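Local coordinates for topoisomerase I-like protein (Leishmania donovani, PDB 2B9S) that probably relaxes supercoiled DNA as the large subunit of a heterodimeric type IB topoisomerase, cutting and resealing one strand through a covalent enzyme-DNA intermediate, at residues C143-N154 against Y228-V237; C305-L315 against T351-F361. All blocks are in the same frame, centred on the assembly; numbering follows the deposited sequence.

Contact 1: C143-N154 against Y228-V237; sequences CVWDGRREQVAN and YVMLAPSSSV. With nucleotides of chain A.
Glu150 sets its CG beside the backbone N (chi1 -49°) and then bends at chi2 (-84°), which carries the carboxylate to the start of the helix 236-266. Its OE2 accepts from Ser236 OG at 2.7 Å, on the syn side and 31° out of the carboxylate plane, while OE1 takes a weak bond from Ser236 N and one from a water that also accepts from Gln151 N. Ser235, the N-cap residue, turns its OG back onto Ala232 O, which also receives Ser235 N in a type I turn. The buried carboxylate thus ties the strand 148-151 to the first turn of the helix, whose N-terminal end would probably favour its negative charge.

Asn154 grips the segment 228-237 with both ends of its amide: ND2 gives to Tyr228 O (2.7 Å), nearly straight and in the amide plane, and OD1 accepts from Met230 N (3.2 Å). A single beta bridge pairs Val152 with Leu231, with Ala153 N giving to Met230 O and Ala232 N to Gln151 O. Leu231 sets its two methyls against the hairpin, CD2 on Cys143 SG (3.3 Å) and CD1 obliquely on Trp145 CE3 (3.7 Å). Val237 CB lies over one face of the indole.

On the DNA side, Tyr228 OH donates to OP2 of DA7 of chain A (2.8 Å), which lies at the ring edge, as expected in a DNA-binding region. Trp22 meets Trp145 edge-to-face, strand 25-26 pairs with 142-145 of the hairpin, and strand 216-219 flanks 226-229, so the contact joins two small sheets and the helix 236-266.

Contact 2: C305-L315 against T351-F361; sequences CCSLRVEHIQL and TRRKSPGMDIF
Leu308 to Glu311 and Pro356 to Ile360 are joined by three backbone hydrogen bonds around a single beta bridge between Arg309 and Asp359: Ile360 N to Leu308 O, Val310 N to Met358 O (2.9 Å) and Glu311 N to Pro356 O. A type I turn from Ser355 to Met358 thus docks on the short 3-10 segment 310-312, in the catalytic core of the type IB fold.

Val310 fits into the bend of the loop, its CB 3.5 Å from Ser355 O and its CG2 3.8 Å from Lys354 CB. Ile360 packs its CD1 on Leu308 CB and meets Ile313 tip to tip through the two CD1 methyls (3.9 Å); Phe350 of helix 341-351 packs on Ile360 too. Arg309 lays its CD against Gly357 O, and the bend at chi3 (-71°) turns the guanidinium back to Glu311. There NE meets OE2 nearly in the guanidinium plane in a salt bridge, and NH2 has a second carboxylate partner in Asp301; these two carboxylates fix the rotation of the group. His312 CE1 lies over one guanidinium face, toward its rim.

Phe361 presents its ring edge to Cys305 O, and Cys305 SG makes an oblique sulfur-aromatic contact with it. A water closes the seam beside this ring, donating to both Cys306 O and Leu308 O and accepting from Phe361 N at 2.9 Å.

In the fold
Contacts 1 and 2 follow one another along the chain and lie on opposite sides of its centre, their own centres 44 Å apart and their nearest atoms about 23 Å. They share no sheet. Contact 1 links the strands 142-145 and 148-151, in the DNA-binding fragment, to strand 226-229 and the start of helix 236-266. Contact 2 lies wholly in the catalytic core, joining the approach to strand 313-315 with the loop after helix 341-351; the side chain of Cys305 is about 12 Å from the bound vanadate. The bound DNA, touched by contact 1, comes within about 6 Å of contact 2, consistent with a protein that closes around its substrate.

Contact 1: C143-N154 against Y228-V237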
loop_
_atom_site.group_PDB
_atom_site.type_symbol
_atom_site.label_atom_id
_atom_site.label_comp_id
_atom_site.label_asym_id
_atom_site.label_seq_id
_atom_site.Cartn_x
_atom_site.Cartn_y
_atom_site.Cartn_z
ATOM N N CYS D 143 10.264 -2.732 20.279
ATOM C CA CYS D 143 9.569 -3.733 21.061
ATOM C C CYS D 143 10.519 -4.920 21.265
ATOM O O CYS D 143 11.618 -4.937 20.717
ATOM C CB CYS D 143 8.270 -4.160 20.351
ATOM S SG CYS D 143 8.491 -5.244 18.943
ATOM N N VAL D 144 10.099 -5.901 22.055
ATOM C CA VAL D 144 10.886 -7.109 22.238
ATOM C C VAL D 144 10.007 -8.292 21.850
ATOM O O VAL D 144 9.013 -8.593 22.508
ATOM C CB VAL D 144 11.481 -7.238 23.702
ATOM C CG1 VAL D 144 12.274 -8.532 23.863
ATOM C CG2 VAL D 144 12.381 -6.048 24.035
ATOM N N TRP D 145 10.387 -8.931 20.749
ATOM C CA TRP D 145 9.655 -10.035 20.144
ATOM C C TRP D 145 10.509 -11.271 20.349
ATOM O O TRP D 145 11.595 -11.372 19.772
ATOM C CB TRP D 145 9.476 -9.736 18.649
ATOM C CG TRP D 145 8.753 -10.777 17.824
ATOM C CD1 TRP D 145 9.194 -12.032 17.510
ATOM C CD2 TRP D 145 7.489 -10.619 17.152
ATOM N NE1 TRP D 145 8.268 -12.683 16.730
ATOM C CE2 TRP D 145 7.219 -11.836 16.480
ATOM C CE3 TRP D 145 6.546 -9.577 17.075
ATOM C CZ2 TRP D 145 6.048 -12.039 15.722
ATOM C CZ3 TRP D 145 5.370 -9.784 16.328
ATOM C CH2 TRP D 145 5.137 -11.007 15.669
ATOM N N ASP D 146 10.012 -12.208 21.157
ATOM C CA ASP D 146 10.740 -13.425 21.530
ATOM C C ASP D 146 12.178 -13.148 22.018
ATOM O O ASP D 146 13.125 -13.822 21.597
ATOM C CB ASP D 146 10.759 -14.413 20.357
ATOM C CG ASP D 146 9.443 -15.145 20.175
ATOM O OD1 ASP D 146 8.566 -15.046 21.048
ATOM O OD2 ASP D 146 9.294 -15.837 19.148
ATOM N N GLY D 147 12.338 -12.134 22.871
ATOM C CA GLY D 147 13.650 -11.780 23.442
ATOM C C GLY D 147 14.545 -10.907 22.575
ATOM O O GLY D 147 15.531 -10.354 23.061
ATOM N N ARG D 148 14.204 -10.775 21.292
ATOM C CA ARG D 148 14.952 -9.916 20.370
ATOM C C ARG D 148 14.310 -8.529 20.230
ATOM O O ARG D 148 13.086 -8.383 20.114
ATOM C CB ARG D 148 15.096 -10.585 19.015
ATOM N N ARG D 149 15.150 -7.507 20.259
ATOM C CA ARG D 149 14.711 -6.142 20.085
ATOM C C ARG D 149 14.417 -5.912 18.591
ATOM O O ARG D 149 15.243 -6.250 17.715
ATOM C CB ARG D 149 15.804 -5.206 20.578
ATOM C CG ARG D 149 15.331 -3.870 21.065
ATOM C CD ARG D 149 16.507 -2.920 21.050
ATOM N NE ARG D 149 16.174 -1.577 21.509
ATOM C CZ ARG D 149 16.917 -0.505 21.238
ATOM N NH1 ARG D 149 18.030 -0.627 20.513
ATOM N NH2 ARG D 149 16.550 0.691 21.686
ATOM N N GLU D 150 13.231 -5.371 18.303
ATOM C CA GLU D 150 12.834 -5.057 16.929
ATOM C C GLU D 150 12.276 -3.639 16.854
ATOM O O GLU D 150 11.636 -3.164 17.789
ATOM C CB GLU D 150 11.800 -6.061 16.395
ATOM C CG GLU D 150 12.147 -7.541 16.596
ATOM C CD GLU D 150 13.067 -8.134 15.517
ATOM O OE1 GLU D 150 13.659 -7.392 14.703
ATOM O OE2 GLU D 150 13.213 -9.374 15.504
ATOM N N GLN D 151 12.543 -2.958 15.747
ATOM C CA GLN D 151 11.921 -1.663 15.496
ATOM C C GLN D 151 10.420 -1.846 15.204
ATOM O O GLN D 151 10.021 -2.813 14.569
ATOM C CB GLN D 151 12.604 -0.946 14.334
ATOM C CG GLN D 151 13.381 0.266 14.756
ATOM C CD GLN D 151 14.379 0.743 13.705
ATOM O OE1 GLN D 151 14.541 0.125 12.653
ATOM N NE2 GLN D 151 15.056 1.850 13.997
ATOM N N VAL D 152 9.621 -0.919 15.721
ATOM C CA VAL D 152 8.196 -0.786 15.416
ATOM C C VAL D 152 8.051 0.272 14.303
ATOM O O VAL D 152 8.743 1.296 14.323
ATOM C CB VAL D 152 7.430 -0.365 16.663
ATOM C CG1 VAL D 152 5.954 -0.360 16.412
ATOM C CG2 VAL D 152 7.769 -1.302 17.811
ATOM N N ALA D 153 7.184 0.017 13.323
ATOM C CA ALA D 153 7.105 0.905 12.151
ATOM C C ALA D 153 6.216 2.135 12.343
ATOM O O ALA D 153 6.703 3.264 12.277
ATOM C CB ALA D 153 6.728 0.131 10.874
ATOM N N ASN D 154 4.923 1.932 12.582
ATOM C CA ASN D 154 3.974 3.056 12.621
ATOM C C ASN D 154 3.369 3.275 14.018
ATOM O O ASN D 154 2.144 3.287 14.184
ATOM C CB ASN D 154 2.884 2.886 11.535
ATOM C CG ASN D 154 2.107 1.571 11.675
ATOM O OD1 ASN D 154 2.701 0.495 11.826
ATOM N ND2 ASN D 154 0.776 1.653 11.633
ATOM N N TYR D 228 -3.318 -0.975 11.840
ATOM C CA TYR D 228 -2.465 -1.741 12.746
ATOM C C TYR D 228 -1.114 -1.126 12.893
ATOM O O TYR D 228 -0.523 -0.665 11.915
ATOM C CB TYR D 228 -2.223 -3.148 12.229
ATOM C CG TYR D 228 -3.460 -3.941 11.996
ATOM C CD1 TYR D 228 -4.018 -4.696 13.019
ATOM C CD2 TYR D 228 -4.062 -3.977 10.725
ATOM C CE1 TYR D 228 -5.132 -5.420 12.812
ATOM C CE2 TYR D 228 -5.201 -4.699 10.526
ATOM C CZ TYR D 228 -5.722 -5.422 11.568
ATOM O OH TYR D 228 -6.844 -6.177 11.364
ATOM N N VAL D 229 -0.632 -1.133 14.129
ATOM C CA VAL D 229 0.772 -0.907 14.412
ATOM C C VAL D 229 1.501 -2.241 14.258
ATOM O O VAL D 229 1.182 -3.227 14.925
ATOM C CB VAL D 229 0.973 -0.349 15.821
ATOM C CG1 VAL D 229 2.447 -0.118 16.087
ATOM C CG2 VAL D 229 0.183 0.936 16.002
ATOM N N MET D 230 2.462 -2.271 13.349
ATOM C CA MET D 230 3.229 -3.489 13.062
ATOM C C MET D 230 4.749 -3.218 13.085
ATOM O O MET D 230 5.178 -2.059 13.189
ATOM C CB MET D 230 2.742 -4.105 11.729
ATOM C CG MET D 230 1.346 -4.809 11.859
ATOM S SD MET D 230 0.877 -5.750 10.412
ATOM C CE MET D 230 -0.821 -6.322 10.712
ATOM N N LEU D 231 5.559 -4.276 12.983
ATOM C CA LEU D 231 7.035 -4.133 13.028
ATOM C C LEU D 231 7.617 -3.532 11.754
ATOM O O LEU D 231 6.969 -3.538 10.721
ATOM C CB LEU D 231 7.736 -5.461 13.389
ATOM C CG LEU D 231 7.401 -6.149 14.725
ATOM C CD1 LEU D 231 8.473 -7.147 15.107
ATOM C CD2 LEU D 231 7.209 -5.171 15.853
ATOM N N ALA D 232 8.818 -2.971 11.861
ATOM C CA ALA D 232 9.535 -2.403 10.730
ATOM C C ALA D 232 10.008 -3.517 9.797
ATOM O O ALA D 232 10.156 -4.654 10.226
ATOM C CB ALA D 232 10.715 -1.568 11.221
ATOM N N PRO D 233 10.229 -3.199 8.508
ATOM C CA PRO D 233 10.673 -4.227 7.546
ATOM C C PRO D 233 12.024 -4.875 7.905
ATOM O O PRO D 233 12.279 -6.012 7.491
ATOM C CB PRO D 233 10.751 -3.472 6.209
ATOM C CG PRO D 233 10.030 -2.169 6.420
ATOM C CD PRO D 233 10.054 -1.873 7.885
ATOM N N SER D 234 12.852 -4.159 8.685
ATOM C CA SER D 234 14.123 -4.684 9.242
ATOM C C SER D 234 13.956 -5.786 10.290
ATOM O O SER D 234 14.923 -6.480 10.635
ATOM C CB SER D 234 15.007 -3.553 9.807
ATOM O OG SER D 234 14.429 -2.922 10.945
ATOM N N SER D 235 12.739 -5.957 10.800
ATOM C CA SER D 235 12.464 -7.006 11.791
ATOM C C SER D 235 12.512 -8.412 11.190
ATOM O O SER D 235 12.321 -8.598 9.989
ATOM C CB SER D 235 11.120 -6.756 12.505
ATOM O OG SER D 235 10.022 -7.042 11.653
ATOM N N SER D 236 12.750 -9.409 12.027
ATOM C CA SER D 236 12.884 -10.774 11.539
ATOM C C SER D 236 11.564 -11.383 11.102
ATOM O O SER D 236 11.541 -12.217 10.197
ATOM C CB SER D 236 13.589 -11.666 12.574
ATOM O OG SER D 236 12.997 -11.544 13.842
ATOM N N VAL D 237 10.467 -10.976 11.736
ATOM C CA VAL D 237 9.143 -11.476 11.350
ATOM C C VAL D 237 8.775 -11.000 9.935
ATOM O O VAL D 237 8.102 -11.717 9.200
ATOM C CB VAL D 237 8.016 -11.144 12.399
ATOM C CG1 VAL D 237 7.706 -9.653 12.457
ATOM C CG2 VAL D 237 6.734 -11.939 12.078
ATOM P P DA A 7 -7.178 -9.377 13.314
ATOM O OP1 DA A 7 -6.893 -10.293 14.443
ATOM O OP2 DA A 7 -7.340 -7.923 13.514
ATOM O "O5'" DA A 7 -6.031 -9.585 12.247
ATOM C "C5'" DA A 7 -5.803 -10.852 11.687
ATOM C "C4'" DA A 7 -4.761 -10.746 10.592
ATOM O "O4'" DA A 7 -5.433 -10.350 9.372
ATOM C "C3'" DA A 7 -3.617 -9.742 10.779
ATOM O "O3'" DA A 7 -2.504 -10.278 10.094
ATOM C "C2'" DA A 7 -4.052 -8.563 9.952
ATOM C "C1'" DA A 7 -4.669 -9.332 8.777
ATOM N N9 DA A 7 -5.522 -8.495 7.926
ATOM C C8 DA A 7 -6.351 -7.511 8.367
ATOM N N7 DA A 7 -6.980 -6.916 7.402
ATOM C C5 DA A 7 -6.535 -7.518 6.259
ATOM C C6 DA A 7 -6.855 -7.302 4.917
ATOM N N6 DA A 7 -7.725 -6.359 4.522
ATOM N N1 DA A 7 -6.232 -8.073 4.009
ATOM C C2 DA A 7 -5.384 -9.018 4.434
ATOM N N3 DA A 7 -4.998 -9.295 5.679
ATOM C C4 DA A 7 -5.623 -8.503 6.555
HETATM O O HOH W 1 14.015 -4.325 13.688
#

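Contact 2: C305-L315 against T351-F361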
loop_
_atom_site.group_PDB
_atom_site.type_symbol
_atom_site.label_atom_id
_atom_site.label_comp_id
_atom_site.label_asym_id
_atom_site.label_seq_id
_atom_site.Cartn_x
_atom_site.Cartn_y
_atom_site.Cartn_z
ATOM N N CYS D 305 -7.824 -7.867 -12.987
ATOM C CA CYS D 305 -8.183 -8.892 -13.959
ATOM C C CYS D 305 -9.671 -9.328 -13.932
ATOM O O CYS D 305 -10.396 -9.109 -14.896
ATOM C CB CYS D 305 -7.239 -10.088 -13.823
ATOM S SG CYS D 305 -7.508 -11.254 -15.127
ATOM N N CYS D 306 -10.109 -9.908 -12.815
ATOM C CA CYS D 306 -11.442 -10.480 -12.683
ATOM C C CYS D 306 -12.574 -9.451 -12.774
ATOM O O CYS D 306 -13.734 -9.832 -12.984
ATOM C CB CYS D 306 -11.563 -11.292 -11.383
ATOM S SG CYS D 306 -10.422 -12.732 -11.239
ATOM N N SER D 307 -12.247 -8.164 -12.640
ATOM C CA SER D 307 -13.267 -7.105 -12.697
ATOM C C SER D 307 -13.223 -6.219 -13.974
ATOM O O SER D 307 -13.923 -5.201 -14.069
ATOM C CB SER D 307 -13.242 -6.267 -11.405
ATOM O OG SER D 307 -11.980 -5.675 -11.201
ATOM N N LEU D 308 -12.407 -6.598 -14.957
ATOM C CA LEU D 308 -12.397 -5.868 -16.234
ATOM C C LEU D 308 -13.792 -5.863 -16.859
ATOM O O LEU D 308 -14.502 -6.852 -16.816
ATOM C CB LEU D 308 -11.378 -6.436 -17.221
ATOM C CG LEU D 308 -9.901 -6.392 -16.825
ATOM C CD1 LEU D 308 -9.104 -7.390 -17.672
ATOM C CD2 LEU D 308 -9.310 -4.958 -16.889
ATOM N N ARG D 309 -14.172 -4.715 -17.410
ATOM C CA ARG D 309 -15.468 -4.535 -18.050
ATOM C C ARG D 309 -15.252 -4.393 -19.566
ATOM O O ARG D 309 -14.130 -4.132 -20.029
ATOM C CB ARG D 309 -16.190 -3.307 -17.479
ATOM C CG ARG D 309 -16.513 -3.401 -15.969
ATOM C CD ARG D 309 -17.393 -2.259 -15.505
ATOM N NE ARG D 309 -16.671 -0.992 -15.479
ATOM C CZ ARG D 309 -16.055 -0.481 -14.406
ATOM N NH1 ARG D 309 -16.053 -1.132 -13.248
ATOM N NH2 ARG D 309 -15.419 0.678 -14.503
ATOM N N VAL D 310 -16.336 -4.552 -20.321
ATOM C CA VAL D 310 -16.300 -4.450 -21.780
ATOM C C VAL D 310 -15.592 -3.175 -22.279
ATOM O O VAL D 310 -14.785 -3.234 -23.215
ATOM C CB VAL D 310 -17.727 -4.638 -22.388
ATOM C CG1 VAL D 310 -17.735 -4.348 -23.901
ATOM C CG2 VAL D 310 -18.234 -6.047 -22.073
ATOM N N GLU D 311 -15.880 -2.044 -21.632
ATOM C CA GLU D 311 -15.208 -0.767 -21.907
ATOM C C GLU D 311 -13.669 -0.737 -21.739
ATOM O O GLU D 311 -13.013 0.194 -22.211
ATOM C CB GLU D 311 -15.821 0.325 -21.033
ATOM C CG GLU D 311 -15.674 0.085 -19.509
ATOM C CD GLU D 311 -16.603 0.967 -18.674
ATOM O OE1 GLU D 311 -17.070 2.008 -19.200
ATOM O OE2 GLU D 311 -16.886 0.619 -17.497
ATOM N N HIS D 312 -13.099 -1.725 -21.055
ATOM C CA HIS D 312 -11.668 -1.672 -20.704
ATOM C C HIS D 312 -10.777 -2.298 -21.736
ATOM O O HIS D 312 -9.570 -2.087 -21.693
ATOM C CB HIS D 312 -11.394 -2.307 -19.336
ATOM C CG HIS D 312 -12.004 -1.545 -18.207
ATOM N ND1 HIS D 312 -12.685 -2.154 -17.184
ATOM C CD2 HIS D 312 -12.094 -0.213 -17.980
ATOM C CE1 HIS D 312 -13.145 -1.235 -16.358
ATOM N NE2 HIS D 312 -12.802 -0.048 -16.821
ATOM N N ILE D 313 -11.370 -3.095 -22.636
ATOM C CA ILE D 313 -10.643 -3.679 -23.771
ATOM C C ILE D 313 -11.247 -3.289 -25.125
ATOM O O ILE D 313 -12.441 -3.031 -25.251
ATOM C CB ILE D 313 -10.467 -5.231 -23.668
ATOM C CG1 ILE D 313 -11.795 -5.963 -23.909
ATOM C CG2 ILE D 313 -9.756 -5.647 -22.335
ATOM C CD1 ILE D 313 -11.650 -7.486 -24.028
ATOM N N GLN D 314 -10.390 -3.251 -26.138
ATOM C CA GLN D 314 -10.790 -2.926 -27.492
ATOM C C GLN D 314 -10.090 -3.929 -28.411
ATOM O O GLN D 314 -8.871 -4.084 -28.350
ATOM C CB GLN D 314 -10.378 -1.494 -27.802
ATOM C CG GLN D 314 -10.932 -0.912 -29.062
ATOM C CD GLN D 314 -10.468 0.517 -29.259
ATOM O OE1 GLN D 314 -10.128 1.207 -28.291
ATOM N NE2 GLN D 314 -10.442 0.973 -30.512
ATOM N N LEU D 315 -10.881 -4.636 -29.222
ATOM C CA LEU D 315 -10.371 -5.657 -30.144
ATOM C C LEU D 315 -9.932 -5.044 -31.481
ATOM O O LEU D 315 -10.761 -4.535 -32.240
ATOM C CB LEU D 315 -11.414 -6.774 -30.354
ATOM C CG LEU D 315 -11.522 -8.025 -29.451
ATOM C CD1 LEU D 315 -10.841 -7.915 -28.096
ATOM C CD2 LEU D 315 -12.976 -8.440 -29.279
ATOM N N THR D 351 -17.542 -10.673 -25.062
ATOM C CA THR D 351 -17.994 -9.287 -25.177
ATOM C C THR D 351 -19.088 -9.021 -26.205
ATOM O O THR D 351 -19.591 -7.907 -26.263
ATOM C CB THR D 351 -16.818 -8.292 -25.506
ATOM O OG1 THR D 351 -16.187 -8.658 -26.739
ATOM C CG2 THR D 351 -15.777 -8.270 -24.407
ATOM N N ARG D 352 -19.473 -10.006 -27.015
ATOM C CA ARG D 352 -20.166 -9.660 -28.264
ATOM C C ARG D 352 -21.428 -8.768 -28.156
ATOM O O ARG D 352 -21.526 -7.733 -28.842
ATOM C CB ARG D 352 -20.366 -10.862 -29.210
ATOM C CG ARG D 352 -21.398 -11.888 -28.814
ATOM C CD ARG D 352 -21.698 -12.784 -29.993
ATOM N NE ARG D 352 -22.842 -12.327 -30.783
ATOM C CZ ARG D 352 -24.016 -12.957 -30.801
ATOM N NH1 ARG D 352 -24.157 -14.054 -30.059
ATOM N NH2 ARG D 352 -25.046 -12.514 -31.544
ATOM N N ARG D 353 -22.399 -9.127 -27.338
ATOM C CA ARG D 353 -23.598 -8.292 -27.377
ATOM C C ARG D 353 -23.779 -7.465 -26.091
ATOM O O ARG D 353 -24.866 -6.980 -25.799
ATOM C CB ARG D 353 -24.857 -9.147 -27.735
ATOM N N LYS D 354 -22.680 -7.300 -25.354
ATOM C CA LYS D 354 -22.689 -6.707 -24.024
ATOM C C LYS D 354 -22.492 -5.194 -24.078
ATOM O O LYS D 354 -21.757 -4.689 -24.917
ATOM C CB LYS D 354 -21.594 -7.351 -23.166
ATOM C CG LYS D 354 -21.878 -8.764 -22.824
ATOM C CD LYS D 354 -21.000 -9.244 -21.714
ATOM C CE LYS D 354 -21.358 -10.681 -21.278
ATOM N NZ LYS D 354 -20.156 -11.191 -20.563
ATOM N N SER D 355 -23.156 -4.471 -23.185
ATOM C CA SER D 355 -22.938 -3.036 -23.104
ATOM C C SER D 355 -21.586 -2.719 -22.403
ATOM O O SER D 355 -20.999 -3.599 -21.743
ATOM C CB SER D 355 -24.148 -2.338 -22.471
ATOM O OG SER D 355 -24.486 -2.924 -21.239
ATOM N N PRO D 356 -21.055 -1.495 -22.597
ATOM C CA PRO D 356 -19.689 -1.166 -22.089
ATOM C C PRO D 356 -19.465 -1.358 -20.572
ATOM O O PRO D 356 -18.378 -1.781 -20.159
ATOM C CB PRO D 356 -19.503 0.303 -22.494
ATOM C CG PRO D 356 -20.463 0.488 -23.696
ATOM C CD PRO D 356 -21.665 -0.350 -23.307
ATOM N N GLY D 357 -20.490 -1.086 -19.766
ATOM C CA GLY D 357 -20.388 -1.248 -18.327
ATOM C C GLY D 357 -20.542 -2.647 -17.752
ATOM O O GLY D 357 -20.565 -2.805 -16.538
ATOM N N MET D 358 -20.660 -3.669 -18.593
ATOM C CA MET D 358 -20.823 -5.042 -18.112
ATOM C C MET D 358 -19.463 -5.725 -17.942
ATOM O O MET D 358 -18.498 -5.374 -18.655
ATOM C CB MET D 358 -21.715 -5.832 -19.073
ATOM C CG MET D 358 -23.233 -5.502 -18.959
ATOM S SD MET D 358 -24.293 -6.291 -20.224
ATOM C CE MET D 358 -24.133 -8.026 -19.826
ATOM N N ASP D 359 -19.376 -6.672 -16.995
ATOM C CA ASP D 359 -18.150 -7.448 -16.753
ATOM C C ASP D 359 -17.868 -8.416 -17.893
ATOM O O ASP D 359 -18.772 -9.120 -18.339
ATOM C CB ASP D 359 -18.252 -8.347 -15.503
ATOM C CG ASP D 359 -18.341 -7.583 -14.193
ATOM O OD1 ASP D 359 -18.153 -6.351 -14.161
ATOM O OD2 ASP D 359 -18.611 -8.265 -13.172
ATOM N N ILE D 360 -16.593 -8.496 -18.269
ATOM C CA ILE D 360 -16.069 -9.506 -19.194
ATOM C C ILE D 360 -16.068 -10.904 -18.578
ATOM O O ILE D 360 -16.511 -11.873 -19.211
ATOM C CB ILE D 360 -14.618 -9.175 -19.603
ATOM C CG1 ILE D 360 -14.557 -7.835 -20.325
ATOM C CG2 ILE D 360 -14.036 -10.302 -20.476
ATOM C CD1 ILE D 360 -13.158 -7.297 -20.490
ATOM N N PHE D 361 -15.550 -11.013 -17.354
ATOM C CA PHE D 361 -15.538 -12.295 -16.645
ATOM C C PHE D 361 -16.661 -12.386 -15.615
ATOM O O PHE D 361 -16.412 -12.587 -14.442
ATOM C CB PHE D 361 -14.169 -12.570 -16.006
ATOM C CG PHE D 361 -13.011 -12.453 -16.973
ATOM C CD1 PHE D 361 -12.927 -13.295 -18.090
ATOM C CD2 PHE D 361 -12.014 -11.483 -16.774
ATOM C CE1 PHE D 361 -11.867 -13.173 -18.986
ATOM C CE2 PHE D 361 -10.960 -11.359 -17.647
ATOM C CZ PHE D 361 -10.876 -12.212 -18.762
HETATM O O HOH W 2 -14.859 -9.043 -15.323
HETATM O O HOH W 3 -16.024 -4.489 -12.607
#